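Local coordinates for N-acetylmuramoyl-L-alanine amidase (PDB 4RN7), which probably hydrolyses the amide bond between N-acetylmuramic acid and L-alanine in peptidoglycan, using the zinc-binding amidase domain that forms this part of a longer protein, at residues T5-P10 / N71-D76; L33-K38 / D168-G173. All coordinates share one frame; numbering follows the deposited sequence. Where two conformers were deposited one is given.

Strand 4-10 supplies a segment to interaction 1 and helix 28-44, which follows it in the chain, supplies one to interaction 2. Interaction 1 lies at the beginning of the strand and is partly buried; it joins the strand to the turn between helix 63-72 and strand 77-84, and combines a backbone bond and a backbone-to-carboxylate bond with a small apolar patch. Interaction 2 is a more buried helix-helix contact, made of aliphatic packing between residues 33-38 and 168-173, with charged groups at its border. Their centres are about 17 Å apart, yet they meet directly: Ile-8 and Pro-10 pack on Ala-36, so the helix lies directly on the sheet.

Interaction 1 of 2, residues T5-P10 / N71-D76; sequences TVFIDP and NNSSAD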
ATOM      1  N   THR A   5      -7.400 -11.263  -8.906  1.00 37.65           N
ATOM      2  CA  THR A   5      -6.764 -11.507  -7.618  1.00 29.90           C
ATOM      3  C   THR A   5      -5.932 -10.277  -7.248  1.00 34.67           C
ATOM      4  O   THR A   5      -5.080  -9.841  -8.030  1.00 34.16           O
ATOM      5  CB  THR A   5      -5.858 -12.749  -7.665  1.00 39.50           C
ATOM      6  OG1 THR A   5      -6.655 -13.916  -7.930  1.00 41.58           O
ATOM      7  CG2 THR A   5      -5.127 -12.925  -6.339  1.00 36.03           C
ATOM      8  N   VAL A   6      -6.192  -9.716  -6.072  1.00 30.87           N
ATOM      9  CA  VAL A   6      -5.415  -8.577  -5.588  1.00 27.82           C
ATOM     10  C   VAL A   6      -4.557  -9.056  -4.426  1.00 25.11           C
ATOM     11  O   VAL A   6      -5.084  -9.571  -3.440  1.00 30.20           O
ATOM     12  CB  VAL A   6      -6.330  -7.438  -5.133  1.00 31.97           C
ATOM     13  CG1 VAL A   6      -5.509  -6.232  -4.661  1.00 33.22           C
ATOM     14  CG2 VAL A   6      -7.250  -7.027  -6.283  1.00 35.50           C
ATOM     15  N   PHE A   7      -3.239  -8.903  -4.557  1.00 27.68           N
ATOM     16  CA  PHE A   7      -2.313  -9.300  -3.498  1.00 26.75           C
ATOM     17  C   PHE A   7      -1.988  -8.063  -2.669  1.00 29.92           C
ATOM     18  O   PHE A   7      -1.473  -7.070  -3.203  1.00 26.87           O
ATOM     19  CB  PHE A   7      -1.039  -9.878  -4.108  1.00 26.44           C
ATOM     20  CG  PHE A   7      -0.084 -10.476  -3.102  1.00 25.51           C
ATOM     21  CD1 PHE A   7       0.852  -9.680  -2.455  1.00 28.36           C
ATOM     22  CD2 PHE A   7      -0.115 -11.838  -2.815  1.00 26.89           C
ATOM     23  CE1 PHE A   7       1.734 -10.217  -1.541  1.00 29.63           C
ATOM     24  CE2 PHE A   7       0.772 -12.380  -1.899  1.00 30.92           C
ATOM     25  CZ  PHE A   7       1.694 -11.573  -1.265  1.00 32.43           C
ATOM     26  N   ILE A   8      -2.299  -8.115  -1.373  1.00 27.93           N
ATOM     27  CA  ILE A   8      -2.053  -6.980  -0.483  1.00 29.57           C
ATOM     28  C   ILE A   8      -0.841  -7.311   0.391  1.00 26.71           C
ATOM     29  O   ILE A   8      -0.797  -8.362   1.019  1.00 27.79           O
ATOM     30  CB  ILE A   8      -3.250  -6.706   0.432  1.00 25.24           C
ATOM     31  CG1 ILE A   8      -4.504  -6.377  -0.385  1.00 26.46           C
ATOM     32  CG2 ILE A   8      -2.941  -5.554   1.392  1.00 25.81           C
ATOM     33  CD1 ILE A   8      -4.356  -5.152  -1.285  1.00 38.58           C
ATOM     34  N   ASP A   9       0.137  -6.409   0.420  1.00 25.77           N
ATOM     35  CA  ASP A   9       1.371  -6.634   1.165  1.00 25.33           C
ATOM     36  C   ASP A   9       1.559  -5.568   2.257  1.00 24.76           C
ATOM     37  O   ASP A   9       2.039  -4.463   1.988  1.00 26.49           O
ATOM     38  CB  ASP A   9       2.566  -6.595   0.210  1.00 28.66           C
ATOM     39  CG  ASP A   9       3.891  -6.688   0.936  1.00 26.08           C
ATOM     40  OD1 ASP A   9       4.050  -7.601   1.788  1.00 30.52           O
ATOM     41  OD2 ASP A   9       4.782  -5.848   0.681  1.00 27.40           O
ATOM     42  N   PRO A  10       1.176  -5.887   3.503  1.00 24.59           N
ATOM     43  CA  PRO A  10       1.410  -4.920   4.580  1.00 27.91           C
ATOM     44  C   PRO A  10       2.902  -4.890   4.923  1.00 29.13           C
ATOM     45  O   PRO A  10       3.442  -5.891   5.383  1.00 30.82           O
ATOM     46  CB  PRO A  10       0.606  -5.484   5.767  1.00 31.59           C
ATOM     47  CG  PRO A  10      -0.121  -6.742   5.241  1.00 30.86           C
ATOM     48  CD  PRO A  10       0.597  -7.158   3.986  1.00 30.29           C
ATOM     49  N   ASN A  71       3.948 -13.662  -6.709  1.00 31.45           N
ATOM     50  CA  ASN A  71       4.072 -14.345  -7.990  1.00 33.24           C
ATOM     51  C   ASN A  71       3.350 -15.687  -7.991  1.00 32.44           C
ATOM     52  O   ASN A  71       2.627 -16.006  -8.937  1.00 39.71           O
ATOM     53  CB  ASN A  71       5.544 -14.510  -8.379  1.00 35.12           C
ATOM     54  CG  ASN A  71       6.205 -13.190  -8.748  1.00 38.31           C
ATOM     55  OD1 ASN A  71       5.531 -12.224  -9.091  1.00 39.43           O
ATOM     56  ND2 ASN A  71       7.531 -13.151  -8.691  1.00 38.30           N
ATOM     57  N   ASN A  72       3.540 -16.473  -6.932  1.00 31.93           N
ATOM     58  CA  ASN A  72       2.876 -17.767  -6.843  1.00 36.32           C
ATOM     59  C   ASN A  72       1.353 -17.651  -6.747  1.00 39.19           C
ATOM     60  O   ASN A  72       0.635 -18.589  -7.079  1.00 41.09           O
ATOM     61  CB  ASN A  72       3.406 -18.560  -5.645  1.00 37.72           C
ATOM     62  CG  ASN A  72       4.838 -19.007  -5.826  1.00 44.14           C
ATOM     63  OD1 ASN A  72       5.420 -18.853  -6.900  1.00 46.84           O
ATOM     64  ND2 ASN A  72       5.413 -19.589  -4.777  1.00 44.17           N
ATOM     65  N   SER A  73       0.858 -16.510  -6.283  1.00 40.01           N
ATOM     66  CA  SER A  73      -0.583 -16.333  -6.137  1.00 40.05           C
ATOM     67  C   SER A  73      -1.209 -15.957  -7.474  1.00 43.83           C
ATOM     68  O   SER A  73      -2.436 -15.886  -7.587  1.00 37.62           O
ATOM     69  CB  SER A  73      -0.884 -15.245  -5.112  1.00 37.66           C
ATOM     70  OG  SER A  73      -0.556 -13.968  -5.638  1.00 38.95           O
ATOM     71  N   SER A  74      -0.359 -15.732  -8.478  1.00 35.44           N
ATOM     72  CA  SER A  74      -0.788 -15.282  -9.807  1.00 36.93           C
ATOM     73  C   SER A  74      -1.725 -14.074  -9.718  1.00 40.99           C
ATOM     74  O   SER A  74      -2.726 -13.990 -10.434  1.00 40.79           O
ATOM     75  CB  SER A  74      -1.447 -16.427 -10.576  1.00 46.57           C
ATOM     76  OG  SER A  74      -0.577 -17.545 -10.675  1.00 48.69           O
ATOM     77  N   ALA A  75      -1.393 -13.149  -8.824  1.00 34.14           N
ATOM     78  CA  ALA A  75      -2.194 -11.943  -8.629  1.00 34.52           C
ATOM     79  C   ALA A  75      -2.249 -11.120  -9.904  1.00 35.76           C
ATOM     80  O   ALA A  75      -1.305 -11.141 -10.705  1.00 36.47           O
ATOM     81  CB  ALA A  75      -1.613 -11.104  -7.506  1.00 31.03           C
ATOM     82  N   ASP A  76      -3.342 -10.382 -10.085  1.00 35.23           N
ATOM     83  CA  ASP A  76      -3.435  -9.429 -11.194  1.00 36.50           C
ATOM     84  C   ASP A  76      -2.816  -8.077 -10.843  1.00 37.54           C
ATOM     85  O   ASP A  76      -2.281  -7.374 -11.715  1.00 35.65           O
ATOM     86  CB  ASP A  76      -4.887  -9.244 -11.621  1.00 38.03           C
ATOM     87  CG  ASP A  76      -5.497 -10.521 -12.153  1.00 43.93           C
ATOM     88  OD1 ASP A  76      -5.253 -10.852 -13.331  1.00 46.87           O
ATOM     89  OD2 ASP A  76      -6.214 -11.199 -11.390  1.00 40.55           O
TER
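Thr-5 and Asp-76 meet where parallel pairing between strand 4-10 and the incoming strand 77-84 is being set up, just past the Schellman motif that ends helix 63-72. Asp-76 N donates to Thr-5 O over 2.7 Å. The Asp-76 carboxylate returns to the same residue: OD2 accepts from Thr-5 N at 2.8 Å through its anti lone pair, in a nearly straight bond (166°). Aspartate suits this place because its short side chain lets one residue grip both backbone polar groups of Thr-5.

Ser-74, with positive phi, turns the chain out of the helix and brings Ala-75 against the strand. With Thr-5 OG1 turned to the backbone N side (chi1 -63°), the hydroxyl goes to a hydrogen bond with Gln-50 and the methyl CG2 rests 3.8 Å from Ala-75 CA. The small Ala-75 CB fits against Phe-7 CB at 3.7 Å. Ser-73 OG lies obliquely to the Phe-7 ring, 3.6 Å from CD2, and is hydrogen-bonded to Ala-70 O.

On the helix side of the turn, the Phe-7 ring packs on Leu-69 and Ala-70 of helix 63-72, while Val-6 and Ile-8 meet helix 28-44 across the sheet.

Interaction 2 of 2, residues L33-K38 / D168-G173; sequences LQIAKK and DQLAEG
Lys-38, Ala-171 and Ile-35 have the most surface buried where helices 28-44 and 164-185 cross. The axes of the two short segments approach to 9.0 Å at a signed crossing angle of -52°, a spacing consistent with the small Ala-171 at the nearest backbone approach, where its CA faces that of Lys-38. Its CB points toward the other helix and meets Lys-38 CB at 3.9 Å.

Lys-38 contributes its aliphatic stem as well. The extended chain passes alongside the helix, putting CD 3.8 Å from Asp-168 N, and then bends at its last torsion (chi4 56°). The ammonium group is thereby directed to a salt bridge with Glu-164 and a hydrogen bond with Gln-167 OE1. Lysine serves both needs here, with methylenes to cover the neighbouring helix and a charge that remains at the border. The carboxylate of Asp-168 is not its partner, since Lys-38 NZ and Asp-168 OD1 lie 6.6 Å apart; Asp-168 instead forms a salt bridge with Lys-42, one turn further along helix 28-44.

On the more buried side, Ile-35 reaches across with its CD1, which lies 4.0 Å from Leu-170 CD2; Ile-35 CG2 touches the same methyl at 4.2 Å. The two branched side chains cross at a slant, and their broad apolar surfaces suit this buried side of the contact.

Leu-170 also packs on Ile-118 and Val-122 of helix 107-122, so helix 164-185 is packed against two helices. Helix 28-44 in turn lies on strand 4-10 of the central sheet, here through Leu-33 on Pro-10, which places this crossing above the sheet.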
ATOM      1  N   LEU A  33      -0.478  -3.046   8.945  1.00 27.42           N
ATOM      2  CA  LEU A  33      -1.384  -4.194   9.038  1.00 24.39           C
ATOM      3  C   LEU A  33      -2.825  -3.702   9.231  1.00 30.58           C
ATOM      4  O   LEU A  33      -3.745  -4.262   8.635  1.00 29.43           O
ATOM      5  CB  LEU A  33      -0.966  -5.114  10.176  1.00 26.69           C
ATOM      6  CG  LEU A  33      -1.722  -6.430  10.291  1.00 29.70           C
ATOM      7  CD1 LEU A  33      -1.526  -7.223   9.001  1.00 29.40           C
ATOM      8  CD2 LEU A  33      -1.209  -7.224  11.488  1.00 32.31           C
ATOM      9  N   GLN A  34      -3.015  -2.636  10.018  1.00 26.73           N
ATOM     10  CA  GLN A  34      -4.355  -2.119  10.267  1.00 29.23           C
ATOM     11  C   GLN A  34      -4.970  -1.603   8.981  1.00 26.77           C
ATOM     12  O   GLN A  34      -6.117  -1.914   8.659  1.00 32.49           O
ATOM     13  CB  GLN A  34      -4.333  -0.993  11.312  1.00 32.27           C
ATOM     14  CG  GLN A  34      -4.013  -1.469  12.722  1.00 35.05           C
ATOM     15  CD  GLN A  34      -3.894  -0.316  13.704  1.00 42.64           C
ATOM     16  OE1 GLN A  34      -4.200   0.828  13.376  1.00 38.46           O
ATOM     17  NE2 GLN A  34      -3.437  -0.614  14.911  1.00 43.66           N
ATOM     18  N   ILE A  35      -4.199  -0.811   8.248  1.00 27.65           N
ATOM     19  CA  ILE A  35      -4.672  -0.251   6.990  1.00 27.82           C
ATOM     20  C   ILE A  35      -4.925  -1.363   5.968  1.00 28.35           C
ATOM     21  O   ILE A  35      -5.947  -1.348   5.277  1.00 28.28           O
ATOM     22  CB  ILE A  35      -3.663   0.770   6.446  1.00 26.93           C
ATOM     23  CG1 ILE A  35      -3.639   2.016   7.347  1.00 26.49           C
ATOM     24  CG2 ILE A  35      -3.985   1.161   5.010  1.00 29.37           C
ATOM     25  CD1 ILE A  35      -2.481   2.958   7.059  1.00 30.84           C
ATOM     26  N   ALA A  36      -4.012  -2.335   5.887  1.00 26.32           N
ATOM     27  CA  ALA A  36      -4.134  -3.431   4.932  1.00 28.12           C
ATOM     28  C   ALA A  36      -5.364  -4.285   5.217  1.00 27.88           C
ATOM     29  O   ALA A  36      -6.025  -4.768   4.294  1.00 30.97           O
ATOM     30  CB  ALA A  36      -2.880  -4.307   4.964  1.00 30.37           C
ATOM     31  N   LYS A  37      -5.655  -4.498   6.499  1.00 32.17           N
ATOM     32  CA  LYS A  37      -6.811  -5.303   6.870  1.00 35.07           C
ATOM     33  C   LYS A  37      -8.101  -4.646   6.404  1.00 34.57           C
ATOM     34  O   LYS A  37      -9.011  -5.328   5.928  1.00 34.40           O
ATOM     35  CB  LYS A  37      -6.847  -5.560   8.375  1.00 34.84           C
ATOM     36  CG  LYS A  37      -5.919  -6.692   8.806  1.00 40.94           C
ATOM     37  CD  LYS A  37      -5.981  -6.918  10.306  1.00 54.43           C
ATOM     38  CE  LYS A  37      -5.120  -8.114  10.702  1.00 60.59           C
ATOM     39  NZ  LYS A  37      -4.998  -8.249  12.182  1.00 67.81           N
ATOM     40  N   LYS A  38      -8.186  -3.324   6.544  1.00 32.35           N
ATOM     41  CA  LYS A  38      -9.357  -2.602   6.074  1.00 31.96           C
ATOM     42  C   LYS A  38      -9.462  -2.692   4.559  1.00 32.62           C
ATOM     43  O   LYS A  38     -10.553  -2.911   4.021  1.00 33.75           O
ATOM     44  CB  LYS A  38      -9.310  -1.139   6.524  1.00 30.68           C
ATOM     45  CG  LYS A  38      -9.592  -0.960   8.008  1.00 34.75           C
ATOM     46  CD  LYS A  38      -9.803   0.521   8.345  1.00 31.52           C
ATOM     47  CE  LYS A  38     -10.073   0.713   9.832  1.00 41.62           C
ATOM     48  NZ  LYS A  38      -8.986   0.130  10.660  1.00 43.91           N
ATOM     49  N   ASP A 168     -10.145   4.206   7.315  1.00 31.58           N
ATOM     50  CA  ASP A 168     -11.278   3.735   6.527  1.00 32.60           C
ATOM     51  C   ASP A 168     -11.413   4.496   5.205  1.00 34.24           C
ATOM     52  O   ASP A 168     -11.642   3.900   4.153  1.00 39.48           O
ATOM     53  CB  ASP A 168     -12.561   3.872   7.343  1.00 40.39           C
ATOM     54  CG  ASP A 168     -13.751   3.272   6.649  1.00 53.90           C
ATOM     55  OD1 ASP A 168     -13.844   2.029   6.613  1.00 55.20           O
ATOM     56  OD2 ASP A 168     -14.598   4.042   6.146  1.00 56.41           O
ATOM     57  N   GLN A 169     -11.274   5.813   5.280  1.00 33.89           N
ATOM     58  CA  GLN A 169     -11.337   6.664   4.097  0.52 34.55           C
ATOM     59  C   GLN A 169     -10.216   6.325   3.139  1.00 34.01           C
ATOM     60  O   GLN A 169     -10.435   6.225   1.938  1.00 34.26           O
ATOM     61  CB  GLN A 169     -11.195   8.123   4.485  0.52 38.36           C
ATOM     62  CG  GLN A 169     -12.337   8.687   5.274  0.52 37.50           C
ATOM     63  CD  GLN A 169     -12.148  10.165   5.508  0.52 57.40           C
ATOM     64  OE1 GLN A 169     -12.664  10.998   4.758  0.52 59.65           O
ATOM     65  NE2 GLN A 169     -11.387  10.504   6.544  0.52 53.29           N
ATOM     66  N   LEU A 170      -9.013   6.158   3.684  1.00 34.35           N
ATOM     67  CA  LEU A 170      -7.835   5.846   2.887  1.00 31.42           C
ATOM     68  C   LEU A 170      -8.036   4.507   2.188  1.00 31.13           C
ATOM     69  O   LEU A 170      -7.806   4.382   0.985  1.00 32.04           O
ATOM     70  CB  LEU A 170      -6.595   5.820   3.787  1.00 31.69           C
ATOM     71  CG  LEU A 170      -5.310   5.245   3.199  1.00 38.31           C
ATOM     72  CD1 LEU A 170      -4.900   6.024   1.957  1.00 34.62           C
ATOM     73  CD2 LEU A 170      -4.209   5.273   4.251  1.00 35.99           C
ATOM     74  N   ALA A 171      -8.501   3.515   2.941  1.00 30.82           N
ATOM     75  CA  ALA A 171      -8.758   2.196   2.375  1.00 30.50           C
ATOM     76  C   ALA A 171      -9.824   2.272   1.287  1.00 32.25           C
ATOM     77  O   ALA A 171      -9.687   1.633   0.246  1.00 33.15           O
ATOM     78  CB  ALA A 171      -9.152   1.189   3.457  1.00 30.61           C
ATOM     79  N   GLU A 172     -10.867   3.067   1.512  1.00 33.57           N
ATOM     80  CA  GLU A 172     -11.922   3.197   0.510  1.00 36.07           C
ATOM     81  C   GLU A 172     -11.361   3.825  -0.768  1.00 35.94           C
ATOM     82  O   GLU A 172     -11.657   3.369  -1.879  1.00 36.98           O
ATOM     83  CB  GLU A 172     -13.096   4.018   1.052  1.00 37.73           C
ATOM     84  CG  GLU A 172     -14.287   4.132   0.095  1.00 42.18           C
ATOM     85  CD  GLU A 172     -14.939   2.798  -0.246  1.00 49.69           C
ATOM     86  OE1 GLU A 172     -14.807   1.825   0.529  1.00 45.95           O
ATOM     87  OE2 GLU A 172     -15.593   2.722  -1.306  1.00 50.18           O
ATOM     88  N   GLY A 173     -10.529   4.849  -0.601  1.00 35.18           N
ATOM     89  CA  GLY A 173      -9.885   5.493  -1.733  1.00 38.19           C
ATOM     90  C   GLY A 173      -9.034   4.517  -2.524  1.00 36.33           C
ATOM     91  O   GLY A 173      -9.069   4.499  -3.756  1.00 35.70           O
TER